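Local coordinates for purine nucleoside phosphorylase (Anopheles gambiae, PDB 2P4S), which catalyses the phosphate-dependent cleavage of inosine, guanosine and their 2'-deoxy forms to free purine base and pentose 1-phosphate in purine salvage, at residues I197-Y209 with S295-V307. Numbering follows the deposited sequence.
Sequences IATNAAGGANPKY and SMLGVDAIGMSTV. With DIH (7-[[(3R,4R)-3-(hydroxymethyl)-4-oxidanyl-pyrrolidin-1-ium-1-yl]methyl]-3,5-dihydropyrrolo[3,2-d]pyrimidin-4-one), chain F; PO4 (phosphate ion), chain D.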
ATOM      1  N   ILE A 197       3.727  19.663 -17.758  1.00 19.05           N
ATOM      2  CA  ILE A 197       2.574  20.171 -17.033  1.00 19.27           C
ATOM      3  C   ILE A 197       1.491  19.066 -16.819  1.00 19.64           C
ATOM      4  O   ILE A 197       0.816  18.634 -17.773  1.00 18.67           O
ATOM      5  CB  ILE A 197       1.953  21.404 -17.709  1.00 18.92           C
ATOM      6  CG1 ILE A 197       3.011  22.518 -17.878  1.00 20.17           C
ATOM      7  CG2 ILE A 197       0.733  21.906 -16.898  1.00 18.76           C
ATOM      8  CD1 ILE A 197       2.526  23.681 -18.720  1.00 18.80           C
ATOM      9  N   ALA A 198       1.331  18.612 -15.567  1.00 19.05           N
ATOM     10  CA  ALA A 198       0.309  17.588 -15.253  1.00 18.48           C
ATOM     11  C   ALA A 198      -0.866  18.263 -14.569  1.00 18.52           C
ATOM     12  O   ALA A 198      -0.677  19.009 -13.589  1.00 19.71           O
ATOM     13  CB  ALA A 198       0.893  16.492 -14.401  1.00 16.82           C
ATOM     14  N   THR A 199      -2.067  18.051 -15.084  1.00 17.47           N
ATOM     15  CA  THR A 199      -3.269  18.655 -14.512  1.00 17.72           C
ATOM     16  C   THR A 199      -4.188  17.523 -14.061  1.00 17.63           C
ATOM     17  O   THR A 199      -4.198  16.443 -14.662  1.00 18.30           O
ATOM     18  CB  THR A 199      -4.055  19.489 -15.511  1.00 17.93           C
ATOM     19  OG1 THR A 199      -4.711  18.618 -16.443  1.00 21.38           O
ATOM     20  CG2 THR A 199      -3.185  20.506 -16.265  1.00 19.93           C
ATOM     21  N   ASN A 200      -4.978  17.748 -13.026  1.00 16.25           N
ATOM     22  CA  ASN A 200      -5.973  16.741 -12.691  1.00 15.46           C
ATOM     23  C   ASN A 200      -7.151  17.429 -12.039  1.00 15.42           C
ATOM     24  O   ASN A 200      -7.065  18.638 -11.733  1.00 15.35           O
ATOM     25  CB  ASN A 200      -5.357  15.655 -11.782  1.00 14.77           C
ATOM     26  CG  ASN A 200      -4.804  16.222 -10.501  1.00 15.70           C
ATOM     27  OD1 ASN A 200      -5.519  16.857  -9.720  1.00 18.89           O
ATOM     28  ND2 ASN A 200      -3.532  16.014 -10.276  1.00 15.40           N
ATOM     29  N   ALA A 201      -8.243  16.679 -11.853  1.00 14.74           N
ATOM     30  CA  ALA A 201      -9.281  17.027 -10.897  1.00 14.83           C
ATOM     31  C   ALA A 201      -8.958  16.446  -9.501  1.00 14.81           C
ATOM     32  O   ALA A 201      -8.295  15.411  -9.394  1.00 15.72           O
ATOM     33  CB  ALA A 201     -10.656  16.500 -11.389  1.00 14.80           C
ATOM     34  N   ALA A 202      -9.432  17.092  -8.432  1.00 13.93           N
ATOM     35  CA  ALA A 202      -9.273  16.532  -7.066  1.00 14.06           C
ATOM     36  C   ALA A 202     -10.396  16.946  -6.123  1.00 13.06           C
ATOM     37  O   ALA A 202     -11.119  17.954  -6.362  1.00 12.01           O
ATOM     38  CB  ALA A 202      -7.899  16.887  -6.440  1.00 13.14           C
ATOM     39  N   GLY A 203     -10.540  16.146  -5.067  1.00 12.67           N
ATOM     40  CA  GLY A 203     -11.448  16.477  -3.966  1.00 13.65           C
ATOM     41  C   GLY A 203     -10.675  17.389  -3.029  1.00 13.43           C
ATOM     42  O   GLY A 203      -9.495  17.130  -2.742  1.00 13.27           O
ATOM     43  N   GLY A 204     -11.321  18.465  -2.572  1.00 14.15           N
ATOM     44  CA  GLY A 204     -10.685  19.376  -1.591  1.00 14.18           C
ATOM     45  C   GLY A 204     -10.803  18.765  -0.195  1.00 15.47           C
ATOM     46  O   GLY A 204     -11.919  18.673   0.346  1.00 14.72           O
ATOM     47  N   ALA A 205      -9.680  18.291   0.357  1.00 14.70           N
ATOM     48  CA  ALA A 205      -9.660  17.770   1.739  1.00 17.31           C
ATOM     49  C   ALA A 205      -9.436  18.926   2.716  1.00 17.97           C
ATOM     50  O   ALA A 205      -9.840  18.867   3.858  1.00 20.56           O
ATOM     51  CB  ALA A 205      -8.577  16.667   1.921  1.00 15.72           C
ATOM     52  N   ASN A 206      -8.774  19.970   2.248  1.00 18.68           N
ATOM     53  CA  ASN A 206      -8.598  21.194   3.018  1.00 18.60           C
ATOM     54  C   ASN A 206      -9.950  21.972   3.069  1.00 18.51           C
ATOM     55  O   ASN A 206     -10.470  22.400   2.047  1.00 17.65           O
ATOM     56  CB  ASN A 206      -7.459  22.015   2.407  1.00 17.13           C
ATOM     57  CG  ASN A 206      -7.091  23.221   3.247  1.00 19.03           C
ATOM     58  OD1 ASN A 206      -7.955  23.933   3.759  1.00 19.56           O
ATOM     59  ND2 ASN A 206      -5.811  23.462   3.377  1.00 15.72           N
ATOM     60  N   PRO A 207     -10.558  22.111   4.267  1.00 19.99           N
ATOM     61  CA  PRO A 207     -11.905  22.752   4.269  1.00 20.41           C
ATOM     62  C   PRO A 207     -11.975  24.260   3.919  1.00 21.63           C
ATOM     63  O   PRO A 207     -13.077  24.797   3.828  1.00 21.17           O
ATOM     64  CB  PRO A 207     -12.437  22.490   5.688  1.00 21.12           C
ATOM     65  CG  PRO A 207     -11.235  22.236   6.539  1.00 21.26           C
ATOM     66  CD  PRO A 207     -10.140  21.655   5.611  1.00 19.76           C
ATOM     67  N   LYS A 208     -10.832  24.916   3.693  1.00 21.40           N
ATOM     68  CA  LYS A 208     -10.829  26.326   3.284  1.00 21.80           C
ATOM     69  C   LYS A 208     -10.872  26.464   1.789  1.00 21.15           C
ATOM     70  O   LYS A 208     -11.206  27.542   1.292  1.00 21.60           O
ATOM     71  CB  LYS A 208      -9.677  27.101   3.941  1.00 21.84           C
ATOM     72  CG  LYS A 208      -9.916  27.011   5.467  1.00 28.39           C
ATOM     73  CD  LYS A 208      -9.348  28.139   6.291  1.00 39.78           C
ATOM     74  CE  LYS A 208      -7.960  27.833   6.892  1.00 41.67           C
ATOM     75  NZ  LYS A 208      -7.628  28.881   7.937  1.00 43.77           N
ATOM     76  N   TYR A 209     -10.592  25.359   1.084  1.00 19.21           N
ATOM     77  CA  TYR A 209     -10.739  25.321  -0.383  1.00 18.98           C
ATOM     78  C   TYR A 209     -12.216  25.425  -0.796  1.00 18.92           C
ATOM     79  O   TYR A 209     -13.111  25.125  -0.018  1.00 19.54           O
ATOM     80  CB  TYR A 209     -10.113  24.058  -0.970  1.00 16.67           C
ATOM     81  CG  TYR A 209      -8.620  23.961  -0.850  1.00 17.25           C
ATOM     82  CD1 TYR A 209      -7.869  24.879  -0.075  1.00 16.72           C
ATOM     83  CD2 TYR A 209      -7.928  22.916  -1.504  1.00 15.89           C
ATOM     84  CE1 TYR A 209      -6.474  24.755   0.035  1.00 15.14           C
ATOM     85  CE2 TYR A 209      -6.575  22.803  -1.421  1.00 13.58           C
ATOM     86  CZ  TYR A 209      -5.845  23.709  -0.649  1.00 14.34           C
ATOM     87  OH  TYR A 209      -4.496  23.538  -0.577  1.00 14.55           O
ATOM     88  N   SER A 295      -6.123  14.343   5.681  1.00 16.79           N
ATOM     89  CA  SER A 295      -5.924  15.702   6.216  1.00 19.99           C
ATOM     90  C   SER A 295      -4.874  15.790   7.323  1.00 20.33           C
ATOM     91  O   SER A 295      -3.962  16.613   7.251  1.00 18.21           O
ATOM     92  CB  SER A 295      -7.228  16.237   6.813  1.00 20.21           C
ATOM     93  OG  SER A 295      -8.022  16.630   5.760  1.00 26.36           O
ATOM     94  N   MET A 296      -5.004  14.894   8.303  1.00 21.39           N
ATOM     95  CA  MET A 296      -4.128  14.852   9.456  1.00 25.13           C
ATOM     96  C   MET A 296      -2.677  14.676   9.024  1.00 22.53           C
ATOM     97  O   MET A 296      -1.779  15.223   9.633  1.00 22.94           O
ATOM     98  CB  MET A 296      -4.519  13.683  10.373  1.00 25.14           C
ATOM     99  CG  MET A 296      -3.713  13.586  11.673  1.00 29.11           C
ATOM    100  SD  MET A 296      -4.408  12.340  12.812  1.00 35.97           S
ATOM    101  CE  MET A 296      -6.162  12.295  12.280  1.00 32.56           C
ATOM    102  N   LEU A 297      -2.474  13.887   7.984  1.00 20.54           N
ATOM    103  CA  LEU A 297      -1.172  13.613   7.466  1.00 19.70           C
ATOM    104  C   LEU A 297      -0.630  14.737   6.568  1.00 19.08           C
ATOM    105  O   LEU A 297       0.497  14.628   6.112  1.00 19.44           O
ATOM    106  CB  LEU A 297      -1.205  12.282   6.701  1.00 19.76           C
ATOM    107  CG  LEU A 297      -1.433  11.168   7.743  1.00 19.98           C
ATOM    108  CD1 LEU A 297      -1.447   9.847   7.087  1.00 17.81           C
ATOM    109  CD2 LEU A 297      -0.354  11.218   8.847  1.00 21.81           C
ATOM    110  N   GLY A 298      -1.445  15.769   6.288  1.00 17.90           N
ATOM    111  CA  GLY A 298      -1.011  16.967   5.528  1.00 16.47           C
ATOM    112  C   GLY A 298      -1.510  17.039   4.081  1.00 16.17           C
ATOM    113  O   GLY A 298      -1.107  17.929   3.339  1.00 17.55           O
ATOM    114  N   VAL A 299      -2.442  16.167   3.689  1.00 15.44           N
ATOM    115  CA  VAL A 299      -3.003  16.193   2.328  1.00 14.53           C
ATOM    116  C   VAL A 299      -4.083  17.269   2.184  1.00 14.56           C
ATOM    117  O   VAL A 299      -5.080  17.301   2.958  1.00 14.20           O
ATOM    118  CB  VAL A 299      -3.576  14.783   1.941  1.00 15.29           C
ATOM    119  CG1 VAL A 299      -4.418  14.826   0.634  1.00 12.45           C
ATOM    120  CG2 VAL A 299      -2.443  13.720   1.891  1.00 14.56           C
ATOM    121  N   ASP A 300      -3.929  18.119   1.159  1.00 14.10           N
ATOM    122  CA  ASP A 300      -4.974  19.114   0.850  1.00 14.09           C
ATOM    123  C   ASP A 300      -5.924  18.707  -0.239  1.00 13.79           C
ATOM    124  O   ASP A 300      -7.055  19.159  -0.232  1.00 13.21           O
ATOM    125  CB  ASP A 300      -4.365  20.490   0.494  1.00 13.69           C
ATOM    126  CG  ASP A 300      -3.547  21.026   1.622  1.00 15.27           C
ATOM    127  OD1 ASP A 300      -4.129  21.462   2.664  1.00 22.39           O
ATOM    128  OD2 ASP A 300      -2.334  20.930   1.521  1.00 12.90           O
ATOM    129  N   ALA A 301      -5.452  17.896  -1.186  1.00 12.69           N
ATOM    130  CA  ALA A 301      -6.239  17.553  -2.380  1.00 14.09           C
ATOM    131  C   ALA A 301      -6.095  16.062  -2.651  1.00 13.55           C
ATOM    132  O   ALA A 301      -5.005  15.547  -2.623  1.00 13.70           O
ATOM    133  CB  ALA A 301      -5.808  18.380  -3.630  1.00 13.47           C
ATOM    134  N   ILE A 302      -7.215  15.386  -2.862  1.00 13.74           N
ATOM    135  CA  ILE A 302      -7.213  13.937  -3.045  1.00 13.98           C
ATOM    136  C   ILE A 302      -7.633  13.577  -4.463  1.00 13.98           C
ATOM    137  O   ILE A 302      -8.703  14.001  -4.928  1.00 14.56           O
ATOM    138  CB  ILE A 302      -8.150  13.198  -2.046  1.00 14.31           C
ATOM    139  CG1 ILE A 302      -7.706  13.431  -0.572  1.00 14.39           C
ATOM    140  CG2 ILE A 302      -8.146  11.667  -2.369  1.00 11.80           C
ATOM    141  CD1 ILE A 302      -8.868  13.142   0.533  1.00 13.68           C
ATOM    142  N   GLY A 303      -6.797  12.792  -5.135  1.00 13.62           N
ATOM    143  CA  GLY A 303      -7.061  12.423  -6.498  1.00 14.16           C
ATOM    144  C   GLY A 303      -6.702  10.988  -6.770  1.00 15.09           C
ATOM    145  O   GLY A 303      -6.508  10.231  -5.826  1.00 14.62           O
ATOM    146  N   MET A 304      -6.592  10.628  -8.062  1.00 15.71           N
ATOM    147  CA  MET A 304      -6.265   9.252  -8.476  1.00 16.53           C
ATOM    148  C   MET A 304      -5.286   9.166  -9.655  1.00 17.45           C
ATOM    149  O   MET A 304      -5.352   8.210 -10.421  1.00 18.43           O
ATOM    150  CB  MET A 304      -7.554   8.500  -8.868  1.00 16.62           C
ATOM    151  CG  MET A 304      -8.618   8.471  -7.762  1.00 15.14           C
ATOM    152  SD  MET A 304     -10.070   7.644  -8.336  1.00 17.56           S
ATOM    153  CE  MET A 304     -11.222   7.808  -6.951  1.00 16.79           C
ATOM    154  N   SER A 305      -4.371  10.130  -9.826  1.00 17.79           N
ATOM    155  CA  SER A 305      -3.499  10.119 -11.002  1.00 17.77           C
ATOM    156  C   SER A 305      -2.215  10.891 -10.723  1.00 19.07           C
ATOM    157  O   SER A 305      -1.909  11.167  -9.542  1.00 18.87           O
ATOM    158  CB  SER A 305      -4.238  10.708 -12.192  1.00 17.76           C
ATOM    159  OG  SER A 305      -4.325  12.116 -12.048  1.00 19.34           O
ATOM    160  N   THR A 306      -1.453  11.240 -11.780  1.00 18.51           N
ATOM    161  CA  THR A 306      -0.442  12.351 -11.672  1.00 18.20           C
ATOM    162  C   THR A 306       0.878  12.026 -10.985  1.00 18.10           C
ATOM    163  O   THR A 306       1.945  12.274 -11.557  1.00 18.73           O
ATOM    164  CB  THR A 306      -1.078  13.609 -10.998  1.00 18.08           C
ATOM    165  OG1 THR A 306      -2.150  14.038 -11.825  1.00 16.12           O
ATOM    166  CG2 THR A 306      -0.084  14.785 -10.827  1.00 17.87           C
ATOM    167  N   VAL A 307       0.805  11.472  -9.778  1.00 18.07           N
ATOM    168  CA  VAL A 307       2.010  11.302  -8.921  1.00 18.98           C
ATOM    169  C   VAL A 307       3.117  10.504  -9.668  1.00 18.88           C
ATOM    170  O   VAL A 307       4.260  10.923  -9.717  1.00 19.41           O
ATOM    171  CB  VAL A 307       1.648  10.675  -7.488  1.00 18.73           C
ATOM    172  CG1 VAL A 307       2.889  10.085  -6.776  1.00 17.25           C
ATOM    173  CG2 VAL A 307       1.029  11.707  -6.608  1.00 17.50           C
TER
HETATM  174  O5' DIH F 401     -14.722  11.436 -11.003  1.00 18.22           O
HETATM  175  C5' DIH F 401     -13.740  10.402 -10.792  1.00 18.39           C
HETATM  176  C4' DIH F 401     -12.492  10.840 -11.519  1.00 18.57           C
HETATM  177  C6' DIH F 401     -12.052  12.256 -11.085  1.00 16.89           C
HETATM  178  C3' DIH F 401     -11.349   9.900 -11.201  1.00 16.77           C
HETATM  179  O3' DIH F 401     -10.518   9.801 -12.360  1.00 15.14           O
HETATM  180  C2' DIH F 401     -10.565  10.635 -10.130  1.00 14.53           C
HETATM  181  N1' DIH F 401     -10.662  12.058 -10.584  1.00 16.27           N
HETATM  182  C10 DIH F 401     -10.147  12.966  -9.547  1.00 13.21           C
HETATM  183  C9  DIH F 401     -11.035  13.290  -8.365  1.00 13.77           C
HETATM  184  C8  DIH F 401     -11.975  14.354  -8.310  1.00 13.76           C
HETATM  185  N7  DIH F 401     -12.556  14.352  -7.079  1.00 14.43           N
HETATM  186  C5  DIH F 401     -12.041  13.339  -6.334  1.00 12.86           C
HETATM  187  C6  DIH F 401     -12.228  12.878  -4.929  1.00 14.19           C
HETATM  188  O6  DIH F 401     -13.075  13.447  -4.124  1.00 15.95           O
HETATM  189  N1  DIH F 401     -11.470  11.824  -4.558  1.00 13.84           N
HETATM  190  C2  DIH F 401     -10.580  11.196  -5.386  1.00 14.24           C
HETATM  191  N3  DIH F 401     -10.361  11.606  -6.645  1.00 13.24           N
HETATM  192  C4  DIH F 401     -11.083  12.676  -7.118  1.00 13.35           C
HETATM  193  P   PO4 D 503      -8.011  12.856 -13.197  1.00 17.31           P
HETATM  194  O1  PO4 D 503      -8.250  14.322 -13.365  1.00 17.23           O
HETATM  195  O2  PO4 D 503      -7.486  12.307 -14.524  1.00 17.48           O
HETATM  196  O3  PO4 D 503      -7.002  12.532 -12.159  1.00 16.91           O
HETATM  197  O4  PO4 D 503      -9.315  12.223 -12.810  1.00 16.98           O
HETATM  198  O   HOH W   1      -6.712  13.160  -9.658  1.00 14.52           O
HETATM  199  O   HOH W   2     -10.541  17.528   5.960  1.00 23.66           O
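Part of the wall of the nucleoside and phosphate pocket is built where strand 195-204 pairs antiparallel with the short strand 301-303, and Gly-203 and Ile-302 hold the two together. Gly-203 N donates to Ile-302 O at 2.8 Å, and Ile-302 N returns a bond to Gly-203 O. Glycine suits its place because a CB would run into O6 of the bound inhibitor DIH; Ile-302, on the same face, lays CG2 3.9 Å from DIH C2, while its CD1 branch packs on Ala-205 CB. On the opposite face the small methyls of Ala-202 and Ala-301 touch, CB to CB at 3.8 Å. Beyond Gly-204, the carbonyl O of Asp-300 accepts from both Ala-205 N and Asn-206 N, from one face of its plane. Asn-206, with CG anti to its own N (chi1 -173°), lies alongside Asp-300, and its ND2 reaches Asp-300 OD1 from the anti side at 2.7 Å, 34° out of the carboxylate plane; OD1 of Asn-206 accepts from Lys-208 N in an Asx turn, and Asn-206 CB rests over the centre of the Tyr-209 ring, whose OH meets Asp-300 CB. Asp-300 OD2 binds Val-276 N, tying this loop to strand 272-279. Past strand 301-303 the two segments part around the phosphate: Ala-201 N donates to its O1 (171° at the hydrogen), Ser-305 OG to its O3 at 2.7 Å. Water 1 bridges Ala-201 O, Met-304 N and phosphate O3. These backbone and hydroxyl donors, with Arg-169, should offset the phosphate's negative charge beside the inhibitor's cationic pyrrolidinium ring.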